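Local coordinates for NAD(P)H-hydrate epimerase (Saccharomyces cerevisiae, PDB 1JZT), which catalyses the epimerisation of the R and S forms of NAD(P)HX, the hydrated, damaged form of NAD(P)H, so that both epimers can be repaired, at residues F37-Q41 / L81-G85; K59-I64 / E131-V137; W178-P184 / K202-I208; S197-P201 / V217-I222. All coordinates share one frame; numbering follows the deposited sequence.

Contact 1: F37-Q41 / L81-G85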
loop_
_atom_site.group_PDB
_atom_site.type_symbol
_atom_site.label_atom_id
_atom_site.label_comp_id
_atom_site.label_asym_id
_atom_site.label_seq_id
_atom_site.Cartn_x
_atom_site.Cartn_y
_atom_site.Cartn_z
ATOM N N PHE A 37 -1.080 -2.938 8.546
ATOM C CA PHE A 37 -0.534 -2.267 9.722
ATOM C C PHE A 37 0.776 -1.592 9.329
ATOM O O PHE A 37 1.011 -0.421 9.658
ATOM C CB PHE A 37 -0.269 -3.263 10.856
ATOM C CG PHE A 37 0.306 -2.621 12.093
ATOM C CD1 PHE A 37 -0.530 -2.055 13.047
ATOM C CD2 PHE A 37 1.683 -2.513 12.261
ATOM C CE1 PHE A 37 -0.011 -1.379 14.150
ATOM C CE2 PHE A 37 2.219 -1.834 13.363
ATOM C CZ PHE A 37 1.365 -1.268 14.306
ATOM N N SER A 38 1.617 -2.331 8.611
ATOM C CA SER A 38 2.910 -1.817 8.156
ATOM C C SER A 38 2.750 -0.510 7.394
ATOM O O SER A 38 3.426 0.474 7.675
ATOM C CB SER A 38 3.601 -2.841 7.248
ATOM O OG SER A 38 4.023 -3.970 7.979
ATOM N N VAL A 39 1.863 -0.518 6.406
ATOM C CA VAL A 39 1.614 0.675 5.607
ATOM C C VAL A 39 1.212 1.852 6.491
ATOM O O VAL A 39 1.729 2.952 6.336
ATOM C CB VAL A 39 0.490 0.447 4.580
ATOM C CG1 VAL A 39 0.237 1.733 3.793
ATOM C CG2 VAL A 39 0.875 -0.690 3.640
ATOM N N ALA A 40 0.270 1.633 7.403
ATOM C CA ALA A 40 -0.168 2.696 8.309
ATOM C C ALA A 40 1.004 3.229 9.137
ATOM O O ALA A 40 1.164 4.443 9.313
ATOM C CB ALA A 40 -1.249 2.172 9.230
ATOM N N GLN A 41 1.824 2.324 9.660
ATOM C CA GLN A 41 2.978 2.745 10.454
ATOM C C GLN A 41 3.939 3.613 9.612
ATOM O O GLN A 41 4.492 4.593 10.116
ATOM C CB GLN A 41 3.696 1.511 11.026
ATOM C CG GLN A 41 4.744 1.807 12.108
ATOM C CD GLN A 41 5.217 0.546 12.828
ATOM O OE1 GLN A 41 5.676 -0.402 12.199
ATOM N NE2 GLN A 41 5.110 0.540 14.153
ATOM N N LEU A 81 -4.880 3.874 10.633
ATOM C CA LEU A 81 -4.646 5.315 10.557
ATOM C C LEU A 81 -5.675 6.068 11.382
ATOM O O LEU A 81 -5.367 7.098 11.986
ATOM C CB LEU A 81 -4.711 5.797 9.108
ATOM C CG LEU A 81 -3.507 5.433 8.233
ATOM C CD1 LEU A 81 -3.780 5.840 6.787
ATOM C CD2 LEU A 81 -2.270 6.142 8.768
ATOM N N LYS A 82 -6.901 5.555 11.403
ATOM C CA LYS A 82 -7.960 6.187 12.182
ATOM C C LYS A 82 -7.576 6.050 13.656
ATOM O O LYS A 82 -7.661 7.007 14.419
ATOM C CB LYS A 82 -9.304 5.499 11.912
ATOM C CG LYS A 82 -10.485 6.114 12.646
ATOM C CD LYS A 82 -10.796 7.505 12.122
ATOM C CE LYS A 82 -11.958 8.132 12.871
ATOM N NZ LYS A 82 -12.253 9.485 12.321
ATOM N N LEU A 83 -7.134 4.858 14.049
ATOM C CA LEU A 83 -6.734 4.630 15.430
ATOM C C LEU A 83 -5.513 5.475 15.786
ATOM O O LEU A 83 -5.392 5.953 16.916
ATOM C CB LEU A 83 -6.441 3.141 15.659
ATOM C CG LEU A 83 -7.705 2.279 15.806
ATOM C CD1 LEU A 83 -7.451 0.875 15.305
ATOM C CD2 LEU A 83 -8.148 2.275 17.266
ATOM N N PHE A 84 -4.622 5.672 14.816
ATOM C CA PHE A 84 -3.408 6.454 15.034
ATOM C C PHE A 84 -3.651 7.962 15.143
ATOM O O PHE A 84 -2.726 8.723 15.433
ATOM C CB PHE A 84 -2.379 6.190 13.921
ATOM C CG PHE A 84 -1.832 4.783 13.903
ATOM C CD1 PHE A 84 -1.920 3.967 15.029
ATOM C CD2 PHE A 84 -1.210 4.281 12.757
ATOM C CE1 PHE A 84 -1.407 2.670 15.017
ATOM C CE2 PHE A 84 -0.693 2.984 12.735
ATOM C CZ PHE A 84 -0.790 2.177 13.867
ATOM N N GLY A 85 -4.880 8.400 14.897
ATOM C CA GLY A 85 -5.173 9.819 15.011
ATOM C C GLY A 85 -5.359 10.588 13.716
ATOM O O GLY A 85 -5.554 11.806 13.748
#
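Ala40, on helix 28-46, brings its CA to 5.7 Å from the CA of Leu81, near the C-terminal end of helix 69-83, and this is where the two backbones come nearest. Just beyond, Gly85 takes a positive phi and the chain leaves the helix through a Schellman motif, with Phe84 beside it. The CB of Ala40 points at the other segment and sits 3.6 Å from Phe84 CE2 and 4.1 Å from Leu81 CG. Leu81 also lays CD2 alongside the carbonyl O of Ala40. Phe84 reaches across with CG anti to its own carbonyl carbon (chi1 -66°), which carries the far edge of the ring to Phe37. There Phe37 CE1 lies near the plane of the Phe84 ring, 3.7 Å from CZ, and the two ring planes stand at 83°. Phe37 also meets His80 edge-to-face. Trimming Phe84 to an alanine would probably leave Phe37 CE1 and Ala40 CB without their shared neighbour and open a gap between the helices. The polar ends look elsewhere, Gln41 OE1 and Ser38 OG bonding to Gln242, so the two segments meet mainly through apolar groups, and the small Ala40 is consistent with the close approach.

Contact 2: K59-I64 / E131-V137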
loop_
_atom_site.group_PDB
_atom_site.type_symbol
_atom_site.label_atom_id
_atom_site.label_comp_id
_atom_site.label_asym_id
_atom_site.label_seq_id
_atom_site.Cartn_x
_atom_site.Cartn_y
_atom_site.Cartn_z
ATOM N N LYS A 59 -6.593 17.846 7.675
ATOM C CA LYS A 59 -6.475 17.213 6.365
ATOM C C LYS A 59 -6.699 15.708 6.473
ATOM O O LYS A 59 -6.514 15.112 7.537
ATOM C CB LYS A 59 -5.100 17.487 5.754
ATOM C CG LYS A 59 -4.826 18.958 5.461
ATOM C CD LYS A 59 -3.597 19.110 4.584
ATOM C CE LYS A 59 -3.315 20.562 4.252
ATOM N NZ LYS A 59 -2.067 20.692 3.444
ATOM N N HIS A 60 -7.093 15.101 5.359
ATOM C CA HIS A 60 -7.373 13.673 5.316
ATOM C C HIS A 60 -6.283 12.859 4.636
ATOM O O HIS A 60 -5.434 13.398 3.926
ATOM C CB HIS A 60 -8.690 13.429 4.574
ATOM C CG HIS A 60 -9.818 14.304 5.032
ATOM N ND1 HIS A 60 -9.978 15.601 4.595
ATOM C CD2 HIS A 60 -10.827 14.073 5.905
ATOM C CE1 HIS A 60 -11.039 16.133 5.178
ATOM N NE2 HIS A 60 -11.573 15.227 5.978
ATOM N N VAL A 61 -6.295 11.553 4.889
ATOM C CA VAL A 61 -5.370 10.638 4.238
ATOM C C VAL A 61 -6.300 9.919 3.261
ATOM O O VAL A 61 -7.149 9.122 3.677
ATOM C CB VAL A 61 -4.747 9.605 5.225
ATOM C CG1 VAL A 61 -3.970 8.551 4.444
ATOM C CG2 VAL A 61 -3.795 10.312 6.199
ATOM N N PHE A 62 -6.160 10.227 1.973
ATOM C CA PHE A 62 -7.008 9.635 0.942
ATOM C C PHE A 62 -6.495 8.271 0.495
ATOM O O PHE A 62 -5.485 8.173 -0.200
ATOM C CB PHE A 62 -7.110 10.582 -0.265
ATOM C CG PHE A 62 -8.221 10.228 -1.228
ATOM C CD1 PHE A 62 -9.525 10.070 -0.773
ATOM C CD2 PHE A 62 -7.966 10.075 -2.589
ATOM C CE1 PHE A 62 -10.563 9.757 -1.654
ATOM C CE2 PHE A 62 -9.002 9.761 -3.484
ATOM C CZ PHE A 62 -10.297 9.605 -3.013
ATOM N N VAL A 63 -7.206 7.223 0.900
ATOM C CA VAL A 63 -6.838 5.847 0.562
ATOM C C VAL A 63 -7.663 5.308 -0.604
ATOM O O VAL A 63 -8.885 5.189 -0.503
ATOM C CB VAL A 63 -7.048 4.914 1.780
ATOM C CG1 VAL A 63 -6.633 3.492 1.437
ATOM C CG2 VAL A 63 -6.255 5.434 2.973
ATOM N N ILE A 64 -6.995 4.969 -1.705
ATOM C CA ILE A 64 -7.682 4.428 -2.877
ATOM C C ILE A 64 -7.439 2.921 -2.933
ATOM O O ILE A 64 -6.316 2.466 -3.152
ATOM C CB ILE A 64 -7.180 5.092 -4.180
ATOM C CG1 ILE A 64 -7.225 6.621 -4.023
ATOM C CG2 ILE A 64 -8.059 4.663 -5.355
ATOM C CD1 ILE A 64 -6.733 7.398 -5.249
ATOM N N GLU A 131 -5.238 21.517 -0.091
ATOM C CA GLU A 131 -5.786 21.984 1.179
ATOM C C GLU A 131 -6.716 21.009 1.891
ATOM O O GLU A 131 -7.136 21.265 3.018
ATOM C CB GLU A 131 -6.502 23.329 0.985
ATOM C CG GLU A 131 -7.354 23.433 -0.272
ATOM C CD GLU A 131 -6.518 23.579 -1.541
ATOM O OE1 GLU A 131 -5.710 24.533 -1.622
ATOM O OE2 GLU A 131 -6.674 22.741 -2.458
ATOM N N LYS A 132 -7.029 19.886 1.256
ATOM C CA LYS A 132 -7.925 18.926 1.880
ATOM C C LYS A 132 -7.280 17.586 2.214
ATOM O O LYS A 132 -7.746 16.866 3.100
ATOM C CB LYS A 132 -9.142 18.691 0.981
ATOM C CG LYS A 132 -10.265 17.933 1.668
ATOM C CD LYS A 132 -11.610 18.192 1.009
ATOM C CE LYS A 132 -12.748 17.641 1.859
ATOM N NZ LYS A 132 -14.084 17.881 1.236
ATOM N N THR A 133 -6.199 17.263 1.514
ATOM C CA THR A 133 -5.527 15.984 1.700
ATOM C C THR A 133 -4.053 16.085 2.079
ATOM O O THR A 133 -3.290 16.812 1.447
ATOM C CB THR A 133 -5.659 15.157 0.417
ATOM O OG1 THR A 133 -7.042 14.852 0.206
ATOM C CG2 THR A 133 -4.846 13.872 0.512
ATOM N N LEU A 134 -3.667 15.342 3.115
ATOM C CA LEU A 134 -2.288 15.305 3.607
ATOM C C LEU A 134 -1.427 14.444 2.689
ATOM O O LEU A 134 -0.318 14.826 2.317
ATOM C CB LEU A 134 -2.260 14.722 5.021
ATOM C CG LEU A 134 -0.903 14.277 5.567
ATOM C CD1 LEU A 134 0.017 15.482 5.792
ATOM C CD2 LEU A 134 -1.124 13.528 6.870
ATOM N N CYS A 135 -1.937 13.265 2.352
ATOM C CA CYS A 135 -1.228 12.354 1.464
ATOM C C CYS A 135 -2.228 11.356 0.909
ATOM O O CYS A 135 -3.334 11.198 1.440
ATOM C CB CYS A 135 -0.117 11.606 2.205
ATOM S SG CYS A 135 -0.706 10.338 3.367
ATOM N N ILE A 136 -1.829 10.685 -0.163
ATOM C CA ILE A 136 -2.676 9.709 -0.818
ATOM C C ILE A 136 -2.038 8.335 -0.730
ATOM O O ILE A 136 -0.839 8.180 -0.960
ATOM C CB ILE A 136 -2.872 10.073 -2.303
ATOM C CG1 ILE A 136 -3.505 11.460 -2.410
ATOM C CG2 ILE A 136 -3.747 9.018 -2.992
ATOM C CD1 ILE A 136 -3.376 12.087 -3.792
ATOM N N VAL A 137 -2.834 7.341 -0.362
ATOM C CA VAL A 137 -2.329 5.982 -0.286
ATOM C C VAL A 137 -2.801 5.245 -1.527
ATOM O O VAL A 137 -4.010 5.065 -1.753
ATOM C CB VAL A 137 -2.852 5.221 0.948
ATOM C CG1 VAL A 137 -2.331 3.784 0.918
ATOM C CG2 VAL A 137 -2.408 5.919 2.217
HETATM O O HOH W 1 -1.494 18.648 0.840
#
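The imidazole of His60 meets the carbonyl O of Lys132 at its edge, ND1 donating to it over 3.0 Å with the oxygen close to the ring plane; the ring of Phe62 has Ile136 CG2 obliquely beside it and pairs with Tyr127 at nearly parallel planes. Both rings stand on strand 60-64, which runs parallel to strand 135-137 in the central sheet of a Rossmann-like fold, the short axes 24° apart. Lys132 O is gripped twice, since the backbone N of His60 also donates to it at 2.9 Å, and chi1 of -48° sets the ring beside that N so that both reach one oxygen. A leucine in place of His60 has no side-chain N-H to offer and would probably leave Lys132 O with the backbone bond alone, and Lys132 CG without the imidazole it touches. Leu134 N returns the pairing to His60 O at 2.7 Å before the chain turns a corner there. Past the corner, Phe62 N bonds to Cys135 O, Val137 N to Phe62 O, and Ile64 N to Val137 O, nearly straight at 173°. Val61, Val63, Cys135 and Val137 share one face, where Val61 CG1 touches Val137 CG2 at 3.8 Å and Val63 lies beside Val137. On the face of Phe62 and Ile136, Ile64 CD1 reaches Ile136 CG2. Strand 88-91 covers the other edge of strand 60-65, pairing with Val61 and Val63. Beside Thr133, a water donates to its O at 2.6 Å and accepts a weak bond from Lys59 NZ.

Contact 3: W178-P184 / K202-I208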
loop_
_atom_site.group_PDB
_atom_site.type_symbol
_atom_site.label_atom_id
_atom_site.label_comp_id
_atom_site.label_asym_id
_atom_site.label_seq_id
_atom_site.Cartn_x
_atom_site.Cartn_y
_atom_site.Cartn_z
ATOM N N TRP A 178 3.162 0.503 -12.716
ATOM C CA TRP A 178 4.558 0.195 -13.040
ATOM C C TRP A 178 4.664 -1.278 -13.408
ATOM O O TRP A 178 3.861 -2.099 -12.957
ATOM C CB TRP A 178 5.473 0.452 -11.832
ATOM C CG TRP A 178 5.829 1.889 -11.578
ATOM C CD1 TRP A 178 5.100 2.992 -11.919
ATOM C CD2 TRP A 178 6.979 2.369 -10.863
ATOM N NE1 TRP A 178 5.725 4.131 -11.457
ATOM C CE2 TRP A 178 6.879 3.778 -10.808
ATOM C CE3 TRP A 178 8.086 1.745 -10.264
ATOM C CZ2 TRP A 178 7.843 4.580 -10.175
ATOM C CZ3 TRP A 178 9.049 2.544 -9.631
ATOM C CH2 TRP A 178 8.915 3.950 -9.595
ATOM N N ASP A 179 5.650 -1.619 -14.233
ATOM C CA ASP A 179 5.847 -3.016 -14.575
ATOM C C ASP A 179 6.548 -3.574 -13.341
ATOM O O ASP A 179 7.654 -3.152 -13.008
ATOM C CB ASP A 179 6.736 -3.159 -15.810
ATOM C CG ASP A 179 6.870 -4.599 -16.259
ATOM O OD1 ASP A 179 7.414 -5.414 -15.485
ATOM O OD2 ASP A 179 6.420 -4.923 -17.377
ATOM N N VAL A 180 5.890 -4.503 -12.655
ATOM C CA VAL A 180 6.420 -5.085 -11.424
ATOM C C VAL A 180 7.872 -5.533 -11.510
ATOM O O VAL A 180 8.600 -5.448 -10.526
ATOM C CB VAL A 180 5.559 -6.289 -10.958
ATOM C CG1 VAL A 180 6.085 -6.827 -9.629
ATOM C CG2 VAL A 180 4.099 -5.866 -10.816
ATOM N N ASP A 181 8.303 -5.995 -12.681
ATOM C CA ASP A 181 9.682 -6.456 -12.839
ATOM C C ASP A 181 10.556 -5.537 -13.683
ATOM O O ASP A 181 11.766 -5.460 -13.472
ATOM C CB ASP A 181 9.714 -7.855 -13.459
ATOM C CG ASP A 181 9.098 -8.904 -12.564
ATOM O OD1 ASP A 181 9.425 -8.931 -11.359
ATOM O OD2 ASP A 181 8.295 -9.713 -13.072
ATOM N N LYS A 182 9.941 -4.843 -14.637
ATOM C CA LYS A 182 10.673 -3.950 -15.529
ATOM C C LYS A 182 10.730 -2.509 -15.045
ATOM O O LYS A 182 11.657 -1.777 -15.382
ATOM C CB LYS A 182 10.046 -3.968 -16.925
ATOM C CG LYS A 182 9.932 -5.344 -17.564
ATOM C CD LYS A 182 11.296 -5.940 -17.848
ATOM C CE LYS A 182 11.172 -7.236 -18.631
ATOM N NZ LYS A 182 10.483 -7.031 -19.940
ATOM N N GLY A 183 9.731 -2.097 -14.273
ATOM C CA GLY A 183 9.694 -0.731 -13.781
ATOM C C GLY A 183 8.679 0.119 -14.528
ATOM O O GLY A 183 7.887 -0.406 -15.302
ATOM N N PRO A 184 8.689 1.446 -14.330
ATOM C CA PRO A 184 7.747 2.346 -15.000
ATOM C C PRO A 184 7.912 2.341 -16.517
ATOM O O PRO A 184 8.986 2.643 -17.035
ATOM C CB PRO A 184 8.066 3.702 -14.374
ATOM C CG PRO A 184 9.531 3.606 -14.120
ATOM C CD PRO A 184 9.695 2.211 -13.568
ATOM N N LYS A 202 10.022 -5.808 -4.920
ATOM C CA LYS A 202 10.009 -6.396 -6.255
ATOM C C LYS A 202 11.020 -5.634 -7.113
ATOM O O LYS A 202 11.444 -4.532 -6.750
ATOM C CB LYS A 202 8.606 -6.295 -6.857
ATOM C CG LYS A 202 7.752 -7.546 -6.668
ATOM C CD LYS A 202 7.626 -7.950 -5.197
ATOM C CE LYS A 202 6.696 -7.005 -4.448
ATOM N NZ LYS A 202 6.422 -7.484 -3.055
ATOM N N PRO A 203 11.416 -6.207 -8.263
ATOM C CA PRO A 203 12.386 -5.592 -9.174
ATOM C C PRO A 203 12.126 -4.133 -9.528
ATOM O O PRO A 203 13.065 -3.350 -9.652
ATOM C CB PRO A 203 12.330 -6.504 -10.397
ATOM C CG PRO A 203 12.034 -7.843 -9.787
ATOM C CD PRO A 203 10.935 -7.487 -8.813
ATOM N N CYS A 204 10.860 -3.762 -9.689
ATOM C CA CYS A 204 10.537 -2.385 -10.046
ATOM C C CYS A 204 10.990 -1.378 -8.984
ATOM O O CYS A 204 11.190 -0.204 -9.293
ATOM C CB CYS A 204 9.032 -2.237 -10.300
ATOM S SG CYS A 204 7.978 -2.428 -8.845
ATOM N N SER A 205 11.167 -1.836 -7.745
ATOM C CA SER A 205 11.590 -0.955 -6.661
ATOM C C SER A 205 12.967 -0.333 -6.894
ATOM O O SER A 205 13.283 0.719 -6.338
ATOM C CB SER A 205 11.595 -1.707 -5.319
ATOM O OG SER A 205 12.596 -2.714 -5.289
ATOM N N SER A 206 13.792 -0.981 -7.708
ATOM C CA SER A 206 15.129 -0.464 -7.985
ATOM C C SER A 206 15.077 0.723 -8.947
ATOM O O SER A 206 16.112 1.266 -9.326
ATOM C CB SER A 206 16.001 -1.563 -8.589
ATOM O OG SER A 206 15.538 -1.895 -9.889
ATOM N N HIS A 207 13.871 1.122 -9.339
ATOM C CA HIS A 207 13.696 2.240 -10.260
ATOM C C HIS A 207 13.340 3.545 -9.565
ATOM O O HIS A 207 13.215 4.582 -10.214
ATOM C CB HIS A 207 12.613 1.904 -11.285
ATOM C CG HIS A 207 13.017 0.843 -12.259
ATOM N ND1 HIS A 207 13.536 1.132 -13.503
ATOM C CD2 HIS A 207 13.008 -0.508 -12.160
ATOM C CE1 HIS A 207 13.829 0.007 -14.128
ATOM N NE2 HIS A 207 13.518 -1.004 -13.335
ATOM N N ILE A 208 13.164 3.500 -8.248
ATOM C CA ILE A 208 12.825 4.713 -7.512
ATOM C C ILE A 208 14.071 5.571 -7.323
ATOM O O ILE A 208 15.197 5.080 -7.416
ATOM C CB ILE A 208 12.241 4.402 -6.108
ATOM C CG1 ILE A 208 13.316 3.769 -5.224
ATOM C CG2 ILE A 208 11.021 3.488 -6.239
ATOM C CD1 ILE A 208 12.874 3.530 -3.791
HETATM O O HOH W 2 13.905 -3.788 -13.265
#
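The side chains of Trp178 and His207 pass one another running opposite ways, with CZ3 of the indole 4.0 Å from His207 CB. The rim of the indole also meets the carbonyl O of Cys204, which lies in the ring plane 3.5 Å from CZ3, while Ile208 stands roughly perpendicular to the indole and brings CG2 to CH2. The imidazole of His207 has Gly183 CA over one face, 3.8 Å from the ring centroid and 16° off its normal, a CH-pi contact. A CB on Gly183 would probably run into that ring, and its backbone angles independently call for glycine. Pro184 CD packs obliquely against the same imidazole. At the ring's edge a water bonds to His207 NE2 and donates to Asp181 O, tying the two segments together.

Segment 178-184 is a tight loop built on a classic beta bulge, in which Lys182 and Gly183 both face Asp179; Asp179 OD1 takes the backbone N of Asp181 in an Asx turn and that of Lys182 from above the carboxylate plane. Residues 203-207 form a short 3-10 helix, and one backbone bond joins the two loops, Cys204 N to Val180 O at 2.9 Å. Val180 and Lys202 run side by side, pointing the same way, with CG1 pressed to 3.5 Å from Lys202 CG. Bent at chi2 and chi3 (56° and 74°), the lysine turns NZ to a salt bridge with Asp173, a residue predicted to bind the NADPHX substrate. Asp181 lies alongside Pro203, and its OD2 bonds to Ser9 OG.

Contact 4: S197-P201 / V217-I222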
loop_
_atom_site.group_PDB
_atom_site.type_symbol
_atom_site.label_atom_id
_atom_site.label_comp_id
_atom_site.label_asym_id
_atom_site.label_seq_id
_atom_site.Cartn_x
_atom_site.Cartn_y
_atom_site.Cartn_z
ATOM N N SER A 197 7.240 -1.520 0.294
ATOM C CA SER A 197 7.307 -2.865 -0.257
ATOM C C SER A 197 6.793 -3.816 0.818
ATOM O O SER A 197 7.039 -3.609 2.007
ATOM C CB SER A 197 8.751 -3.224 -0.626
ATOM O OG SER A 197 9.216 -2.421 -1.706
ATOM N N LEU A 198 6.066 -4.846 0.403
ATOM C CA LEU A 198 5.526 -5.816 1.341
ATOM C C LEU A 198 6.198 -7.175 1.163
ATOM O O LEU A 198 6.365 -7.654 0.040
ATOM C CB LEU A 198 4.007 -5.932 1.161
ATOM C CG LEU A 198 3.206 -4.672 1.508
ATOM C CD1 LEU A 198 1.729 -4.907 1.227
ATOM C CD2 LEU A 198 3.416 -4.319 2.981
ATOM N N THR A 199 6.585 -7.771 2.290
ATOM C CA THR A 199 7.267 -9.069 2.341
ATOM C C THR A 199 8.706 -8.900 1.868
ATOM O O THR A 199 9.651 -9.120 2.630
ATOM C CB THR A 199 6.549 -10.139 1.466
ATOM O OG1 THR A 199 5.196 -10.298 1.915
ATOM C CG2 THR A 199 7.257 -11.478 1.571
ATOM N N VAL A 200 8.860 -8.491 0.613
ATOM C CA VAL A 200 10.170 -8.267 0.016
ATOM C C VAL A 200 9.944 -7.382 -1.208
ATOM O O VAL A 200 8.950 -7.526 -1.904
ATOM C CB VAL A 200 10.835 -9.613 -0.389
ATOM C CG1 VAL A 200 9.937 -10.360 -1.362
ATOM C CG2 VAL A 200 12.205 -9.365 -1.001
ATOM N N PRO A 201 10.849 -6.424 -1.461
ATOM C CA PRO A 201 10.690 -5.538 -2.615
ATOM C C PRO A 201 10.762 -6.297 -3.933
ATOM O O PRO A 201 11.461 -7.307 -4.044
ATOM C CB PRO A 201 11.847 -4.555 -2.459
ATOM C CG PRO A 201 12.055 -4.517 -0.965
ATOM C CD PRO A 201 11.972 -5.982 -0.620
ATOM N N VAL A 217 10.099 -1.329 3.833
ATOM C CA VAL A 217 9.686 -2.699 3.561
ATOM C C VAL A 217 8.858 -3.086 4.786
ATOM O O VAL A 217 9.186 -2.697 5.912
ATOM C CB VAL A 217 10.880 -3.681 3.410
ATOM C CG1 VAL A 217 11.652 -3.814 4.710
ATOM C CG2 VAL A 217 10.363 -5.038 2.956
ATOM N N GLY A 218 7.777 -3.825 4.559
ATOM C CA GLY A 218 6.899 -4.231 5.644
ATOM C C GLY A 218 6.489 -5.686 5.529
ATOM O O GLY A 218 6.832 -6.355 4.556
ATOM N N GLY A 219 5.752 -6.178 6.520
ATOM C CA GLY A 219 5.339 -7.571 6.505
ATOM C C GLY A 219 6.382 -8.382 7.250
ATOM O O GLY A 219 7.131 -9.156 6.654
ATOM N N ARG A 220 6.427 -8.204 8.567
ATOM C CA ARG A 220 7.402 -8.899 9.403
ATOM C C ARG A 220 6.904 -10.279 9.830
ATOM O O ARG A 220 6.421 -10.455 10.946
ATOM C CB ARG A 220 7.715 -8.039 10.632
ATOM C CG ARG A 220 8.862 -8.529 11.503
ATOM C CD ARG A 220 9.210 -7.498 12.574
ATOM N NE ARG A 220 10.340 -7.929 13.405
ATOM C CZ ARG A 220 10.846 -7.215 14.405
ATOM N NH1 ARG A 220 10.327 -6.025 14.708
ATOM N NH2 ARG A 220 11.867 -7.690 15.110
ATOM N N PHE A 221 7.022 -11.255 8.933
ATOM C CA PHE A 221 6.583 -12.616 9.224
ATOM C C PHE A 221 7.346 -13.637 8.389
ATOM O O PHE A 221 6.797 -14.663 7.993
ATOM C CB PHE A 221 5.073 -12.746 8.977
ATOM C CG PHE A 221 4.600 -12.084 7.707
ATOM C CD1 PHE A 221 4.988 -12.571 6.460
ATOM C CD2 PHE A 221 3.767 -10.967 7.763
ATOM C CE1 PHE A 221 4.557 -11.954 5.289
ATOM C CE2 PHE A 221 3.330 -10.342 6.597
ATOM C CZ PHE A 221 3.724 -10.837 5.355
ATOM N N ILE A 222 8.620 -13.353 8.139
ATOM C CA ILE A 222 9.468 -14.231 7.330
ATOM C C ILE A 222 10.690 -14.768 8.078
ATOM O O ILE A 222 11.538 -13.997 8.527
ATOM C CB ILE A 222 9.968 -13.486 6.076
ATOM C CG1 ILE A 222 8.775 -13.057 5.223
ATOM C CG2 ILE A 222 10.918 -14.368 5.279
ATOM C CD1 ILE A 222 9.124 -11.994 4.217
HETATM O O HOH W 3 9.600 -8.793 5.340
#
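Ser197 and Leu198 run parallel to Val217 and Gly218, held by Gly218 N to Ser197 O and Thr199 N to Gly218 O, both 2.7 Å. Thr199 takes a positive phi as its chain leaves the strand, and its side chain meets the end of the other segment at about right angles to both Phe221 and Ile222. Its CG2, anti to the backbone N (chi1 -59° for OG1), comes to 3.3 Å from Ile222 CD1, tighter than usual, while OG1 lies 3.8 Å from Phe221 CZ. The Phe221 ring has Gly219 O over the centre of one face. Between the diverging backbones a water donates to Thr199 O at 2.7 Å and to Gly219 O at 2.8 Å. Val217 CG2 packs on Pro201 CD. Gly219 has backbone angles that only glycine takes comfortably, and a CB there would press on Thr199 N. Leu198 N donates to OD1 of Asp173, a residue predicted to bind NADPHX. This is the parallel pairing of strands 194-198 and 214-218 in the central sheet; on one side helix 28-46 lies against Leu198 and Phe221, and beyond Val217 strand 243-245 bonds to the outer edge.

Overall arrangement
Contacts 2 and 4 pair parallel strands of the same sheet, their centres about 24 Å apart. Contact 1 joins two helices and touches both of these contacts: Leu81 CD1 is 3.6 Å from Val61 CG1 of contact 2, and Ser38 OG probably bonds to Gly219 N of contact 4 at 3.2 Å. Contact 3 stands apart from contacts 1 and 2, with nearest atoms about 11 Å and 13 Å away, but continues directly along the chain from contact 4 at Pro201 and Lys202. The predicted NADPHX site is approached from both contacts 3 and 4: the side chain of Leu198 is about 3 Å from that of Asp73, and that of Lys202 about 3 Å from that of Asp173.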